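Local coordinates for AcrH (Aeromonas hydrophila, PDB 3WXX), which acts as the chaperone of the translocator AopB, probably keeping it soluble and ready for export through the type III secretion system, at residues G12-A16 against V54-Y58. The protein carries 1 engineered substitution. Residues are numbered along the deposited sequence; the frame is centred on the assembly and turned at random.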
ATOM      1  N   GLY A  12      -7.830   8.864  10.420  1.00 42.37           N
ATOM      2  CA  GLY A  12      -6.526   8.234  10.386  1.00 41.11           C
ATOM      3  C   GLY A  12      -6.386   7.127  11.394  1.00 41.66           C
ATOM      4  O   GLY A  12      -5.290   6.616  11.607  1.00 37.13           O
ATOM      5  N   GLY A  13      -7.497   6.703  11.982  1.00 39.48           N
ATOM      6  CA  GLY A  13      -7.465   5.481  12.734  1.00 44.76           C
ATOM      7  C   GLY A  13      -7.214   4.259  11.846  1.00 48.20           C
ATOM      8  O   GLY A  13      -7.491   4.258  10.614  1.00 57.53           O
ATOM      9  N   THR A  14      -6.706   3.222  12.506  1.00 47.17           N
ATOM     10  CA  THR A  14      -6.306   1.986  11.888  1.00 47.11           C
ATOM     11  C   THR A  14      -6.997   0.811  12.519  1.00 46.20           C
ATOM     12  O   THR A  14      -7.514   0.911  13.607  1.00 57.62           O
ATOM     13  CB  THR A  14      -4.825   1.768  12.075  1.00 41.62           C
ATOM     14  OG1 THR A  14      -4.604   1.287  13.391  1.00 41.83           O
ATOM     15  CG2 THR A  14      -4.084   3.073  11.895  1.00 45.00           C
ATOM     16  N   LEU A  15      -6.942  -0.314  11.835  1.00 50.22           N
ATOM     17  CA  LEU A  15      -7.468  -1.575  12.345  1.00 55.37           C
ATOM     18  C   LEU A  15      -6.780  -2.032  13.641  1.00 56.91           C
ATOM     19  O   LEU A  15      -7.402  -2.650  14.483  1.00 60.09           O
ATOM     20  CB  LEU A  15      -7.306  -2.668  11.287  1.00 51.24           C
ATOM     21  CG  LEU A  15      -7.899  -4.038  11.549  1.00 48.47           C
ATOM     22  CD1 LEU A  15      -9.397  -3.988  11.576  1.00 48.60           C
ATOM     23  CD2 LEU A  15      -7.452  -4.984  10.452  1.00 53.02           C
ATOM     24  N   ALA A  16      -5.511  -1.719  13.804  1.00 58.56           N
ATOM     25  CA  ALA A  16      -4.819  -2.085  15.023  1.00 58.46           C
ATOM     26  C   ALA A  16      -5.532  -1.421  16.187  1.00 60.83           C
ATOM     27  O   ALA A  16      -5.925  -2.064  17.148  1.00 64.71           O
ATOM     28  CB  ALA A  16      -3.357  -1.635  14.971  1.00 54.80           C
ATOM     29  N   VAL A  54      -2.290  -4.201   6.624  1.00 47.76           N
ATOM     30  CA  VAL A  54      -3.726  -4.049   6.903  1.00 49.85           C
ATOM     31  C   VAL A  54      -3.954  -3.542   8.343  1.00 46.15           C
ATOM     32  O   VAL A  54      -4.844  -2.758   8.572  1.00 44.48           O
ATOM     33  CB  VAL A  54      -4.456  -5.380   6.635  1.00 53.33           C
ATOM     34  CG1 VAL A  54      -5.815  -5.395   7.292  1.00 61.55           C
ATOM     35  CG2 VAL A  54      -4.584  -5.626   5.141  1.00 55.42           C
ATOM     36  N   LEU A  55      -3.146  -4.008   9.290  1.00 47.51           N
ATOM     37  CA  LEU A  55      -3.263  -3.599  10.701  1.00 46.59           C
ATOM     38  C   LEU A  55      -2.896  -2.152  10.925  1.00 44.56           C
ATOM     39  O   LEU A  55      -3.547  -1.471  11.702  1.00 46.29           O
ATOM     40  CB  LEU A  55      -2.409  -4.503  11.603  1.00 48.45           C
ATOM     41  CG  LEU A  55      -3.007  -5.905  11.756  1.00 47.94           C
ATOM     42  CD1 LEU A  55      -1.996  -6.907  12.257  1.00 46.51           C
ATOM     43  CD2 LEU A  55      -4.218  -5.863  12.666  1.00 48.08           C
ATOM     44  N   ASP A  56      -1.869  -1.676  10.236  1.00 42.34           N
ATOM     45  CA  ASP A  56      -1.542  -0.261  10.268  1.00 44.67           C
ATOM     46  C   ASP A  56      -1.162   0.177   8.842  1.00 43.06           C
ATOM     47  O   ASP A  56      -0.063  -0.077   8.386  1.00 48.56           O
ATOM     48  CB  ASP A  56      -0.422   0.009  11.268  1.00 49.14           C
ATOM     49  CG  ASP A  56      -0.059   1.512  11.411  1.00 53.69           C
ATOM     50  OD1 ASP A  56      -0.343   2.345  10.527  1.00 55.10           O
ATOM     51  OD2 ASP A  56       0.587   1.845  12.423  1.00 63.82           O
ATOM     52  N   HIS A  57      -2.063   0.875   8.170  1.00 38.01           N
ATOM     53  CA  HIS A  57      -1.892   1.128   6.770  1.00 43.18           C
ATOM     54  C   HIS A  57      -1.214   2.461   6.533  1.00 39.40           C
ATOM     55  O   HIS A  57      -1.276   3.012   5.420  1.00 33.69           O
ATOM     56  CB  HIS A  57      -3.235   1.000   6.020  1.00 43.74           C
ATOM     57  CG  HIS A  57      -4.276   2.017   6.410  1.00 47.44           C
ATOM     58  ND1 HIS A  57      -5.162   1.826   7.446  1.00 46.43           N
ATOM     59  CD2 HIS A  57      -4.608   3.208   5.863  1.00 51.33           C
ATOM     60  CE1 HIS A  57      -5.991   2.850   7.526  1.00 45.01           C
ATOM     61  NE2 HIS A  57      -5.688   3.697   6.565  1.00 50.93           N
ATOM     62  N   TYR A  58      -0.583   2.963   7.590  1.00 41.97           N
ATOM     63  CA  TYR A  58       0.271   4.170   7.515  1.00 47.37           C
ATOM     64  C   TYR A  58       1.765   3.912   7.773  1.00 48.65           C
ATOM     65  O   TYR A  58       2.542   4.795   7.516  1.00 48.44           O
ATOM     66  CB  TYR A  58      -0.251   5.296   8.420  1.00 41.05           C
ATOM     67  CG  TYR A  58      -1.694   5.718   8.138  1.00 42.32           C
ATOM     68  CD1 TYR A  58      -2.017   6.635   7.122  1.00 43.72           C
ATOM     69  CD2 TYR A  58      -2.735   5.215   8.911  1.00 39.90           C
ATOM     70  CE1 TYR A  58      -3.358   7.006   6.879  1.00 45.49           C
ATOM     71  CE2 TYR A  58      -4.050   5.576   8.698  1.00 42.29           C
ATOM     72  CZ  TYR A  58      -4.378   6.468   7.681  1.00 46.53           C
ATOM     73  OH  TYR A  58      -5.724   6.753   7.528  1.00 46.95           O
TER
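Thr-14 turns its methyl to the aromatic end of the 54-58 segment and its hydroxyl to the end of helix 42-55. CG2 lies in the plane of the Tyr-58 ring, at its edge, 3.9 Å from CD2 of Tyr-58, and reaches 4.0 Å from Asp-56 OD1. With chi1 at 79°, OG1 sits between the Thr-14 backbone N and carbonyl carbon, where it caps Met-17 N; its link to Leu-55 O is weak, at 3.4 Å. That carbonyl also receives the N-H of Ala-16, 2.9 Å from Ala-16 N to Leu-55 O, in the carbonyl plane on a lone pair, though the 141° angle at the hydrogen shows a bent bond. The start of helix 15-18, N-capped by Thr-14, is thereby docked on the C-terminal end of helix 42-55, in the all-helical solenoid expected of a tetratricopeptide-repeat chaperone. Beside this junction, Leu-15 and Val-54 lie alongside each other and point the same way, Leu-15 CD2 being 3.6 Å from Val-54 CG1; Leu-55 CD2 touches the same Leu-15 CD2, and Leu-55 also packs on Leu-26 and Leu-29 of helix 23-38. At the other end, the Tyr-58 hydroxyl oxygen OH packs against Gly-12 CA, 3.3 Å away; the positive phi of Gly-12 closes a Schellman motif after helix 3-11. An Asx turn, Tyr-58 N to Asp-56 OD1 at 3.0 Å, ties down the backbone from which this ring projects. Magnesium has been seen bound at Leu-9, Gly-13 and Tyr-58, but none is bound to this chain. The Gly-12 and Tyr-58 carbonyl oxygens accept hydrogen bonds from Asn-97 ND2 and Lys-100 NZ of the AopB chain.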